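Local coordinates for protein mitomycin biosynthesis 6-O-methyltransferase (PDB 3GWZ) that transfers the methyl group of S-adenosyl-L-methionine to the 6-hydroxyl of demethylated mitomycins, forming the quinone methoxy group of mitomycins A and B, at residues Y272-V277 with L303-N308; R349-L354 with I363-R368; E263-G268 with L290-T295; E144-S149 with L325-G330. One frame throughout, in Å; residues are numbered along the deposited sequence. Where two conformers were deposited one is given.

In the fold
Contacts 1 and 2 are neighbours in one seven-stranded mixed sheet: contact 1 pairs parallel strands in the buried core beside the cofactor, and contact 2 adds the antiparallel hairpin at the sheet's edge, partly open to solvent. Strands 302-308 and 361-368 join them. Contact 3 covers a margin of the same domain, where the helix connecting the two strands of contact 1 meets a loop; Y272 of contact 1 bonds to P266 there. Contact 4 lies apart, a small buried helix-helix patch near the second subunit. Backbone ladders dominate contacts 1 and 2, with salt bridges at the outer pair; contacts 3 and 4 have no hydrogen bond between their segments.

Contact 1: Y272-V277 with L303-N308; sequences YLIKHV and LLVIDN. With SAH (S-adenosyl-L-homocysteine), chain G.
H276 turns its imidazole, just past the end of its strand, onto the carboxylate of D307, so that a His-carboxylate hydrogen bond closes a parallel strand pair of the Rossmann-like class I methyltransferase fold. Strands 271-275 and 302-308 are the two strands of a beta-alpha-beta crossover. H276 ND1 donates to D307 OD1 at 2.8 Å, nearly in the ring plane but above the carboxylate plane, the two planes standing 68° apart. E190 takes the ring's NE2, so bonds at both nitrogens should fix the ring's rotation, while N308 N, a second donor to D307 OD1, steadies the carboxylate. D307 lies close to H279, the probable proton acceptor. N308, which binds the substrate and whose ND2 is hydrogen-bonded to E333, brings its own OD1 to 3.3 Å from H276 CE1.

Along the strands, I306 N meets I274 O at 2.9 Å and H276 N continues the ladder to I306 O. I274 and V305 lie alongside each other on one face, CG2 to CG2 at 3.7 Å. On the other face K275 lays CD against I306 CG2; its CG is anti to the backbone N (chi1 175°), and bends at chi3 and chi4 curl the tip toward the cofactor product. K275 NZ reaches OXT of S-adenosylhomocysteine at 2.7 Å and also pairs with E190. A water bridges the segments, donating to I274 O and D307 OD2 and accepting from V277 N at 3.0 Å.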
# COMPACT_ATOMS: atom_id res chain seq x y z
N TYR A 272 -33.65 -16.52 -4.15
CA TYR A 272 -33.47 -15.08 -4.26
C TYR A 272 -32.78 -14.58 -3.00
O TYR A 272 -33.06 -15.06 -1.90
CB TYR A 272 -34.82 -14.39 -4.43
CG TYR A 272 -35.45 -14.71 -5.77
CD1 TYR A 272 -35.28 -13.86 -6.86
CD2 TYR A 272 -36.17 -15.88 -5.96
CE1 TYR A 272 -35.82 -14.16 -8.09
CE2 TYR A 272 -36.73 -16.19 -7.19
CZ TYR A 272 -36.55 -15.33 -8.25
OH TYR A 272 -37.11 -15.63 -9.48
N LEU A 273 -31.86 -13.64 -3.16
CA LEU A 273 -31.15 -13.09 -2.01
C LEU A 273 -31.34 -11.58 -2.01
O LEU A 273 -31.34 -10.95 -3.06
CB LEU A 273 -29.66 -13.43 -2.07
CG LEU A 273 -29.27 -14.91 -1.96
CD1 LEU A 273 -29.48 -15.60 -3.29
CD2 LEU A 273 -27.82 -15.04 -1.53
N ILE A 274 -31.52 -11.01 -0.82
CA ILE A 274 -31.69 -9.56 -0.69
C ILE A 274 -31.06 -9.13 0.64
O ILE A 274 -31.62 -9.35 1.71
CB ILE A 274 -33.17 -9.14 -0.83
CG1 ILE A 274 -33.32 -7.62 -0.89
CG2 ILE A 274 -34.04 -9.73 0.28
CD1 ILE A 274 -34.68 -7.16 -1.45
N LYS A 275 -29.87 -8.55 0.56
CA LYS A 275 -29.06 -8.29 1.74
C LYS A 275 -28.85 -6.80 1.92
O LYS A 275 -28.37 -6.14 0.99
CB LYS A 275 -27.69 -8.99 1.60
CG LYS A 275 -26.71 -8.70 2.73
CD LYS A 275 -25.54 -9.68 2.75
CE LYS A 275 -24.46 -9.34 1.71
NZ LYS A 275 -23.69 -8.10 2.05
N HIS A 276 -29.22 -6.29 3.09
CA HIS A 276 -29.07 -4.88 3.44
C HIS A 276 -29.73 -3.97 2.41
O HIS A 276 -29.22 -2.90 2.06
CB HIS A 276 -27.59 -4.52 3.62
CG HIS A 276 -26.94 -5.21 4.77
ND1 HIS A 276 -27.56 -5.36 5.99
CD2 HIS A 276 -25.72 -5.78 4.90
CE1 HIS A 276 -26.76 -6.00 6.82
NE2 HIS A 276 -25.63 -6.26 6.18
N VAL A 277 -30.88 -4.42 1.91
CA VAL A 277 -31.65 -3.61 0.98
C VAL A 277 -32.94 -3.16 1.66
O VAL A 277 -33.23 -1.97 1.70
CB VAL A 277 -31.95 -4.36 -0.34
CG1 VAL A 277 -33.08 -3.67 -1.13
CG2 VAL A 277 -30.69 -4.44 -1.19
N LEU A 303 -36.59 -17.39 -0.60
CA LEU A 303 -36.07 -16.03 -0.52
C LEU A 303 -35.29 -15.90 0.78
O LEU A 303 -35.79 -16.30 1.84
CB LEU A 303 -37.20 -15.00 -0.54
CG LEU A 303 -36.84 -13.57 -0.14
CD1 LEU A 303 -35.81 -12.98 -1.09
CD2 LEU A 303 -38.09 -12.69 -0.11
N LEU A 304 -34.07 -15.38 0.69
CA LEU A 304 -33.28 -15.09 1.88
C LEU A 304 -33.19 -13.59 2.10
O LEU A 304 -32.46 -12.89 1.39
CB LEU A 304 -31.86 -15.66 1.76
CG LEU A 304 -31.72 -17.13 1.38
CD1 LEU A 304 -30.25 -17.55 1.42
CD2 LEU A 304 -32.56 -18.01 2.30
N VAL A 305 -33.94 -13.09 3.07
CA VAL A 305 -33.77 -11.72 3.49
C VAL A 305 -32.60 -11.70 4.48
O VAL A 305 -32.66 -12.32 5.53
CB VAL A 305 -35.05 -11.15 4.13
CG1 VAL A 305 -34.74 -9.81 4.78
CG2 VAL A 305 -36.12 -10.99 3.07
N ILE A 306 -31.53 -11.02 4.11
CA ILE A 306 -30.33 -11.00 4.94
C ILE A 306 -30.13 -9.59 5.47
O ILE A 306 -29.78 -8.68 4.72
CB ILE A 306 -29.11 -11.48 4.13
CG1 ILE A 306 -29.40 -12.88 3.56
CG2 ILE A 306 -27.85 -11.49 5.00
CD1 ILE A 306 -28.40 -13.35 2.52
N ASP A 307 -30.39 -9.39 6.75
CA ASP A 307 -30.33 -8.02 7.26
C ASP A 307 -30.07 -7.98 8.76
O ASP A 307 -29.97 -9.02 9.42
CB ASP A 307 -31.60 -7.24 6.89
CG ASP A 307 -31.30 -5.89 6.25
OD1 ASP A 307 -30.32 -5.24 6.68
OD2 ASP A 307 -32.03 -5.47 5.32
N ASN A 308 -29.93 -6.77 9.28
CA ASN A 308 -29.74 -6.56 10.70
C ASN A 308 -31.10 -6.72 11.36
O ASN A 308 -32.05 -6.05 10.98
CB ASN A 308 -29.16 -5.17 10.95
CG ASN A 308 -27.88 -4.92 10.15
OD1 ASN A 308 -27.01 -5.78 10.07
ND2 ASN A 308 -27.76 -3.73 9.55
N SAH G . -26.66 -6.03 -1.28
CA SAH G . -25.42 -5.18 -1.23
CB SAH G . -25.71 -3.66 -1.26
CG SAH G . -26.59 -3.11 -0.12
SD SAH G . -26.73 -1.33 -0.20
C SAH G . -24.63 -5.52 0.00
O SAH G . -23.45 -5.17 0.09
OXT SAH G . -25.15 -6.15 0.94
C5' SAH G . -28.31 -1.19 -1.03
C4' SAH G . -28.22 -1.30 -2.57
O4' SAH G . -29.49 -1.12 -3.22
C3' SAH G . -27.26 -0.33 -3.27
O3' SAH G . -26.18 -1.07 -3.86
C2' SAH G . -28.08 0.35 -4.37
O2' SAH G . -27.40 0.45 -5.62
C1' SAH G . -29.24 -0.61 -4.55
N9 SAH G . -30.49 0.00 -5.04
C8 SAH G . -31.10 1.10 -4.53
N7 SAH G . -32.25 1.36 -5.20
C5 SAH G . -32.38 0.40 -6.15
C6 SAH G . -33.37 0.07 -7.19
N6 SAH G . -34.46 0.86 -7.33
N1 SAH G . -33.14 -1.02 -7.98
C2 SAH G . -32.05 -1.78 -7.82
N3 SAH G . -31.10 -1.54 -6.89
C4 SAH G . -31.22 -0.49 -6.04
O HOH W 1 -32.44 -6.80 2.92

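Contact 2: R349-L354 with I363-R368; sequences RVERSL and IVEIRR
Between R349-L354 and I363-R368 the backbone bonds form an antiparallel ladder interrupted by a classic beta bulge, in which two residues, E351 and R352, are set against the single residue E365, whose carbonyl O takes E351 N at 2.7 Å and, weakly, R352 N. The register is that of a hairpin, with R349 paired to R367 before the bulge and L354 to I363 after it, the latter through L354 N to I363 O and I363 N to L354 O.

Two salt bridges form over the strands. R367 NE meets E351 OE1 at 2.7 Å on the syn side of the carboxylate, close to the guanidinium plane. R352 NE approaches E365 OE1 at 2.6 Å nearly along its C-O axis, the oxygen tilted 32° from the guanidinium plane; Y198 holds the other oxygen, OE2. R349 lies alongside R367, their guanidinium planes only 6° apart, and sets CD over a face of the R367 group, 3.3 Å from NH2.

Among apolar contacts, L354 and I363 pack through CB on the salt-bridge face. On the other face V350 CG1 touches V364 CG1 at 3.7 Å. There helix 336-344 packs on V350 and I366 through L343, while strand 361-368 bonds on its far side to strand 302-308, leaving 348-355 as the outermost strand within the chain.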
# COMPACT_ATOMS: atom_id res chain seq x y z
N ARG A 349 -44.02 -16.10 3.71
CA ARG A 349 -43.96 -16.45 5.12
C ARG A 349 -42.59 -16.97 5.52
O ARG A 349 -41.86 -17.56 4.71
CB ARG A 349 -45.05 -17.46 5.48
CG ARG A 349 -44.82 -18.85 4.92
CD ARG A 349 -45.98 -19.76 5.31
NE ARG A 349 -46.10 -19.91 6.76
CZ ARG A 349 -47.25 -20.07 7.41
NH1 ARG A 349 -48.40 -20.09 6.75
NH2 ARG A 349 -47.25 -20.20 8.73
N VAL A 350 -42.24 -16.75 6.79
CA VAL A 350 -40.93 -17.13 7.28
C VAL A 350 -40.87 -18.63 7.54
O VAL A 350 -41.72 -19.18 8.24
CB VAL A 350 -40.59 -16.39 8.58
CG1 VAL A 350 -39.23 -16.85 9.12
CG2 VAL A 350 -40.60 -14.88 8.35
N GLU A 351 -39.86 -19.28 6.97
CA GLU A 351 -39.63 -20.69 7.22
C GLU A 351 -38.75 -20.84 8.45
O GLU A 351 -39.06 -21.60 9.36
CB GLU A 351 -38.96 -21.34 6.01
CG GLU A 351 -39.09 -22.85 5.96
CD GLU A 351 -40.46 -23.32 5.51
OE1 GLU A 351 -41.43 -22.54 5.66
OE2 GLU A 351 -40.57 -24.46 5.00
N ARG A 352 -37.65 -20.10 8.47
CA ARG A 352 -36.77 -20.09 9.63
C ARG A 352 -35.79 -18.94 9.53
O ARG A 352 -35.67 -18.31 8.48
CB ARG A 352 -36.02 -21.42 9.76
CG ARG A 352 -35.14 -21.75 8.58
CD ARG A 352 -34.74 -23.22 8.58
NE ARG A 352 -34.17 -23.64 7.31
CZ ARG A 352 -32.92 -24.04 7.14
NH1 ARG A 352 -32.09 -24.09 8.17
NH2 ARG A 352 -32.49 -24.40 5.93
N SER A 353 -35.11 -18.65 10.63
CA SER A 353 -34.08 -17.62 10.63
C SER A 353 -32.80 -18.20 11.20
O SER A 353 -32.83 -18.89 12.22
CB SER A 353 -34.53 -16.37 11.39
OG SER A 353 -34.42 -16.55 12.79
N LEU A 354 -31.69 -17.91 10.54
CA LEU A 354 -30.40 -18.50 10.87
C LEU A 354 -29.40 -17.43 11.27
O LEU A 354 -29.45 -16.30 10.76
CB LEU A 354 -29.87 -19.28 9.66
CG LEU A 354 -30.90 -20.21 9.03
CD1 LEU A 354 -30.55 -20.53 7.58
CD2 LEU A 354 -31.02 -21.48 9.85
N ILE A 363 -30.05 -14.51 8.67
CA ILE A 363 -30.59 -14.95 7.40
C ILE A 363 -32.02 -15.41 7.65
O ILE A 363 -32.24 -16.35 8.39
CB ILE A 363 -29.79 -16.14 6.82
CG1 ILE A 363 -28.35 -15.73 6.51
CG2 ILE A 363 -30.46 -16.67 5.54
CD1 ILE A 363 -27.39 -16.90 6.42
N VAL A 364 -32.99 -14.72 7.05
CA VAL A 364 -34.37 -15.14 7.20
C VAL A 364 -34.80 -15.88 5.93
O VAL A 364 -34.93 -15.28 4.87
CB VAL A 364 -35.30 -13.95 7.47
CG1 VAL A 364 -36.72 -14.43 7.74
CG2 VAL A 364 -34.78 -13.16 8.67
N GLU A 365 -35.00 -17.19 6.05
CA GLU A 365 -35.41 -18.00 4.92
C GLU A 365 -36.93 -17.98 4.77
O GLU A 365 -37.65 -18.26 5.72
CB GLU A 365 -34.93 -19.45 5.07
CG GLU A 365 -35.38 -20.35 3.91
CD GLU A 365 -35.00 -21.80 4.12
OE1 GLU A 365 -35.11 -22.29 5.26
OE2 GLU A 365 -34.61 -22.46 3.13
N ILE A 366 -37.38 -17.67 3.56
CA ILE A 366 -38.78 -17.35 3.31
C ILE A 366 -39.32 -18.12 2.10
O ILE A 366 -38.61 -18.35 1.12
CB ILE A 366 -38.94 -15.82 3.08
CG1 ILE A 366 -38.60 -15.06 4.37
CG2 ILE A 366 -40.32 -15.46 2.58
CD1 ILE A 366 -37.95 -13.71 4.13
N ARG A 367 -40.58 -18.54 2.17
CA ARG A 367 -41.22 -19.23 1.05
C ARG A 367 -42.57 -18.60 0.76
O ARG A 367 -43.06 -17.79 1.55
CB ARG A 367 -41.40 -20.72 1.35
CG ARG A 367 -42.30 -21.00 2.55
CD ARG A 367 -42.58 -22.49 2.71
NE ARG A 367 -43.44 -22.75 3.86
CZ ARG A 367 -44.76 -22.79 3.81
NH1 ARG A 367 -45.39 -22.59 2.65
NH2 ARG A 367 -45.46 -23.04 4.91
N ARG A 368 -43.16 -18.95 -0.38
CA ARG A 368 -44.49 -18.45 -0.70
C ARG A 368 -45.52 -19.08 0.22
O ARG A 368 -45.41 -20.24 0.60
CB ARG A 368 -44.84 -18.72 -2.16
CG ARG A 368 -44.14 -17.81 -3.14
CD ARG A 368 -44.39 -18.26 -4.57
NE ARG A 368 -45.82 -18.28 -4.86
CZ ARG A 368 -46.38 -19.01 -5.82
NH1 ARG A 368 -45.62 -19.80 -6.58
NH2 ARG A 368 -47.69 -18.96 -6.02

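Contact 3: E263-G268 with L290-T295; sequences ETIPDG and LRRIAT
R292 reaches from helix 283-296 to E263 and I265, packing the crossover helix of a beta-alpha-beta unit in the Rossmann-like methyltransferase fold against the loop that leads into strand 271-275. CG stands anti to the backbone N (chi1 -168°), sending the chain off the helix toward the loop. R292 CB lies 4.1 Å from I265 CG1. One atom further on, R292 CG makes the tighter contact with the same methylene, I265 CG1, at 3.6 Å, so the aliphatic part of the arginine rests on the isoleucine. R292 CD passes beside the peptide that joins E263 to T264, 3.5 Å from T264 N and slightly nearer to E263 C.

At CD the chain bends (chi3 -60°), and the guanidinium is laid with one face over the E263 carbonyl. NE accordingly makes no hydrogen bond to E263 O, but has a weak one to F262 O, the preceding carbonyl. R292 CZ sits 3.3 Å from E263 O. R292 NH1 comes to 3.1 Å from E263 O at an angle too poor for a hydrogen bond. R292 NH2 lies 4.2 Å from E263 OE1, but this oxygen is well out of the guanidinium plane and no N-H is aimed at it, so the attraction is probably that of opposite charges alone.

Deeper in, I265 points at the helix, its CG1 against the stem of R292 and its CD1 against I293, and both isoleucines also touch I209 of strand 205-209. The inner end of this hydrophobic packing is the approach of I265 CD1 to I293 CG1 at 4.0 Å.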
# COMPACT_ATOMS: atom_id res chain seq x y z
N GLU A 263 -39.45 -2.48 -10.38
CA GLU A 263 -40.06 -2.75 -11.67
C GLU A 263 -39.78 -4.17 -12.14
O GLU A 263 -40.60 -4.78 -12.82
CB GLU A 263 -39.55 -1.76 -12.72
CG GLU A 263 -39.87 -0.30 -12.42
CD GLU A 263 -41.34 -0.06 -12.07
OE1 GLU A 263 -42.22 -0.75 -12.63
OE2 GLU A 263 -41.61 0.84 -11.24
N THR A 264 -38.62 -4.70 -11.76
CA THR A 264 -38.15 -5.97 -12.31
C THR A 264 -37.53 -6.90 -11.28
O THR A 264 -36.67 -6.50 -10.49
CB THR A 264 -37.09 -5.71 -13.39
OG1 THR A 264 -37.62 -4.82 -14.38
CG2 THR A 264 -36.66 -7.02 -14.05
N ILE A 265 -37.98 -8.16 -11.28
CA ILE A 265 -37.29 -9.24 -10.58
C ILE A 265 -37.28 -10.44 -11.52
O ILE A 265 -38.35 -10.89 -11.93
CB ILE A 265 -38.02 -9.66 -9.30
CG1 ILE A 265 -38.12 -8.49 -8.31
CG2 ILE A 265 -37.30 -10.83 -8.64
CD1 ILE A 265 -36.81 -8.12 -7.66
N PRO A 266 -36.09 -10.95 -11.88
CA PRO A 266 -36.02 -12.10 -12.79
C PRO A 266 -36.88 -13.25 -12.30
O PRO A 266 -36.81 -13.64 -11.13
CB PRO A 266 -34.54 -12.50 -12.73
CG PRO A 266 -33.83 -11.23 -12.39
CD PRO A 266 -34.76 -10.47 -11.48
N ASP A 267 -37.67 -13.81 -13.21
CA ASP A 267 -38.64 -14.83 -12.85
C ASP A 267 -38.04 -16.24 -12.77
O ASP A 267 -37.15 -16.61 -13.53
CB ASP A 267 -39.80 -14.79 -13.85
CG ASP A 267 -40.83 -15.86 -13.59
OD1 ASP A 267 -41.54 -15.77 -12.56
OD2 ASP A 267 -40.93 -16.80 -14.41
N GLY A 268 -38.54 -17.02 -11.81
CA GLY A 268 -38.29 -18.45 -11.76
C GLY A 268 -36.93 -18.96 -11.31
O GLY A 268 -36.52 -20.04 -11.73
N LEU A 290 -41.30 -6.87 -2.03
CA LEU A 290 -41.59 -8.24 -1.65
C LEU A 290 -42.64 -8.85 -2.58
O LEU A 290 -42.56 -10.03 -2.94
CB LEU A 290 -42.08 -8.30 -0.20
CG LEU A 290 -41.02 -8.01 0.85
CD1 LEU A 290 -41.63 -8.03 2.25
CD2 LEU A 290 -39.88 -9.03 0.74
N ARG A 291 -43.63 -8.05 -2.94
CA ARG A 291 -44.71 -8.54 -3.79
C ARG A 291 -44.18 -8.90 -5.17
O ARG A 291 -44.57 -9.92 -5.74
CB ARG A 291 -45.86 -7.52 -3.87
CG ARG A 291 -46.78 -7.55 -2.65
CD ARG A 291 -47.91 -6.53 -2.73
NE ARG A 291 -48.75 -6.58 -1.54
CZ ARG A 291 -49.67 -5.67 -1.22
NH1 ARG A 291 -49.88 -4.61 -2.00
NH2 ARG A 291 -50.38 -5.80 -0.11
N ARG A 292 -43.28 -8.08 -5.71
CA ARG A 292 -42.68 -8.39 -7.00
C ARG A 292 -41.80 -9.64 -6.90
O ARG A 292 -41.72 -10.43 -7.84
CB ARG A 292 -41.90 -7.21 -7.57
CG ARG A 292 -41.52 -7.43 -9.04
CD ARG A 292 -41.04 -6.16 -9.71
NE ARG A 292 -42.05 -5.10 -9.70
CZ ARG A 292 -43.03 -5.00 -10.58
NH1 ARG A 292 -43.16 -5.89 -11.55
NH2 ARG A 292 -43.90 -3.99 -10.50
N ILE A 293 -41.12 -9.81 -5.77
CA ILE A 293 -40.32 -11.01 -5.58
C ILE A 293 -41.24 -12.23 -5.49
O ILE A 293 -41.02 -13.23 -6.16
CB ILE A 293 -39.45 -10.93 -4.30
CG1 ILE A 293 -38.40 -9.82 -4.46
CG2 ILE A 293 -38.77 -12.26 -4.02
CD1 ILE A 293 -37.67 -9.51 -3.16
N ALA A 294 -42.28 -12.13 -4.68
CA ALA A 294 -43.23 -13.23 -4.53
C ALA A 294 -43.77 -13.71 -5.89
O ALA A 294 -43.91 -14.91 -6.12
CB ALA A 294 -44.39 -12.82 -3.61
N THR A 295 -44.07 -12.76 -6.77
CA THR A 295 -44.60 -13.06 -8.10
C THR A 295 -43.60 -13.87 -8.93
O THR A 295 -43.99 -14.74 -9.72
CB THR A 295 -44.95 -11.76 -8.84
OG1 THR A 295 -46.05 -11.11 -8.17
CG2 THR A 295 -45.35 -12.04 -10.28

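Contact 4: E144-S149 with L325-G330; sequences EQLTHS and LLVLVG
With CG anti to the backbone N (chi1 180°), L146 swings CD1 toward helix 316-329, where V327 holds CG2 beside its own backbone N; these two methyls meet at 3.6 Å, the side chains crossing at about a right angle. L326 likewise has its CG opposite the backbone N (chi1 164°), which sets its branch point against S149.

S149 touches through carbon: CB lies 3.6 Å from L326 CG and 3.8 Å from L326 CD2, while CD1 of the same leucine comes to 3.9 Å. The S149 hydroxyl is engaged outside these segments, bonded to the carbonyl of E154, which leaves the methylene for the apolar contact. S149 and V327 are also the closest pair of backbones, 6.3 Å between CA atoms.

Helix 146-152 is thus packed on helix 316-329 at the dimer interface of this COMT-family homodimer. V57 of the second subunit packs on L146 and T87 of that subunit on L326, so both leucines serve the intersubunit contact as well. With four buried residues meeting and no hydrogen bond joining the segments, the pairing rests on van der Waals fit and the exclusion of water, the one polar side chain among the four, S149, having its hydroxyl bonded to a backbone carbonyl.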
# COMPACT_ATOMS: atom_id res chain seq x y z
N GLU A 144 -26.30 17.23 10.21
CA GLU A 144 -26.64 18.61 10.57
C GLU A 144 -28.15 18.73 10.75
O GLU A 144 -28.62 19.42 11.66
CB GLU A 144 -26.16 19.56 9.48
CG GLU A 144 -26.42 21.05 9.76
CD GLU A 144 -26.26 21.88 8.51
OE1 GLU A 144 -25.11 22.02 8.02
OE2 GLU A 144 -27.28 22.38 8.00
N GLN A 145 -28.90 18.04 9.89
CA GLN A 145 -30.35 18.16 9.84
C GLN A 145 -31.06 16.96 10.49
O GLN A 145 -32.18 16.62 10.11
CB GLN A 145 -30.80 18.36 8.39
CG GLN A 145 -30.30 19.67 7.79
CD GLN A 145 -30.99 20.86 8.42
OE1 GLN A 145 -32.19 20.81 8.67
NE2 GLN A 145 -30.24 21.93 8.67
N LEU A 146 -30.40 16.33 11.46
CA LEU A 146 -31.01 15.23 12.20
C LEU A 146 -32.37 15.60 12.78
O LEU A 146 -33.29 14.79 12.79
CB LEU A 146 -30.09 14.73 13.32
CG LEU A 146 -30.62 13.57 14.19
CD1 LEU A 146 -30.97 12.34 13.32
CD2 LEU A 146 -29.60 13.18 15.24
N THR A 147 -32.50 16.83 13.28
CA THR A 147 -33.80 17.26 13.81
C THR A 147 -34.93 17.04 12.79
O THR A 147 -36.01 16.56 13.16
CB THR A 147 -33.76 18.71 14.29
OG1 THR A 147 -32.86 18.79 15.40
CG2 THR A 147 -35.15 19.17 14.73
N HIS A 148 -34.67 17.35 11.52
CA HIS A 148 -35.67 17.15 10.48
C HIS A 148 -36.14 15.70 10.45
O HIS A 148 -37.35 15.43 10.40
CB HIS A 148 -35.17 17.59 9.08
CG HIS A 148 -36.15 17.31 7.98
ND1 HIS A 148 -37.11 18.22 7.57
CD2 HIS A 148 -36.35 16.20 7.24
CE1 HIS A 148 -37.83 17.69 6.60
NE2 HIS A 148 -37.40 16.46 6.38
N SER A 149 -35.20 14.75 10.49
CA SER A 149 -35.56 13.33 10.48
C SER A 149 -36.35 12.95 11.72
O SER A 149 -37.29 12.17 11.64
CB SER A 149 -34.32 12.44 10.36
OG SER A 149 -33.74 12.56 9.08
N LEU A 325 -29.40 4.96 8.91
CA LEU A 325 -30.36 4.65 7.86
C LEU A 325 -31.43 5.73 7.78
O LEU A 325 -31.85 6.15 6.69
CB LEU A 325 -31.03 3.30 8.13
CG LEU A 325 -30.14 2.06 7.99
CD1 LEU A 325 -30.87 0.83 8.55
CD2 LEU A 325 -29.77 1.84 6.53
N LEU A 326 -31.88 6.18 8.95
CA LEU A 326 -32.91 7.23 9.02
C LEU A 326 -32.42 8.47 8.30
O LEU A 326 -33.09 9.02 7.42
CB LEU A 326 -33.22 7.55 10.48
CG LEU A 326 -33.98 8.85 10.74
CD1 LEU A 326 -35.40 8.73 10.25
CD2 LEU A 326 -33.94 9.19 12.23
N VAL A 327 -31.23 8.91 8.67
CA VAL A 327 -30.66 10.13 8.12
C VAL A 327 -30.42 10.07 6.61
O VAL A 327 -30.77 11.00 5.88
CB VAL A 327 -29.36 10.47 8.90
CG1 VAL A 327 -28.49 11.44 8.13
CG2 VAL A 327 -29.73 11.00 10.27
N LEU A 328 -29.84 8.98 6.13
CA LEU A 328 -29.43 8.91 4.73
C LEU A 328 -30.59 8.64 3.77
O LEU A 328 -30.72 9.31 2.75
CB LEU A 328 -28.36 7.83 4.52
CG LEU A 328 -27.01 8.07 5.21
CD1 LEU A 328 -26.05 6.94 4.85
CD2 LEU A 328 -26.43 9.41 4.79
N VAL A 329 -31.41 7.65 4.10
CA VAL A 329 -32.45 7.20 3.17
C VAL A 329 -33.82 7.01 3.81
O VAL A 329 -34.74 6.47 3.19
CB VAL A 329 -32.03 5.87 2.46
CG1 VAL A 329 -30.80 6.09 1.58
CG2 VAL A 329 -31.79 4.76 3.48
N GLY A 330 -33.96 7.46 5.05
CA GLY A 330 -35.21 7.29 5.76
C GLY A 330 -35.55 5.83 6.06
O GLY A 330 -36.72 5.48 6.22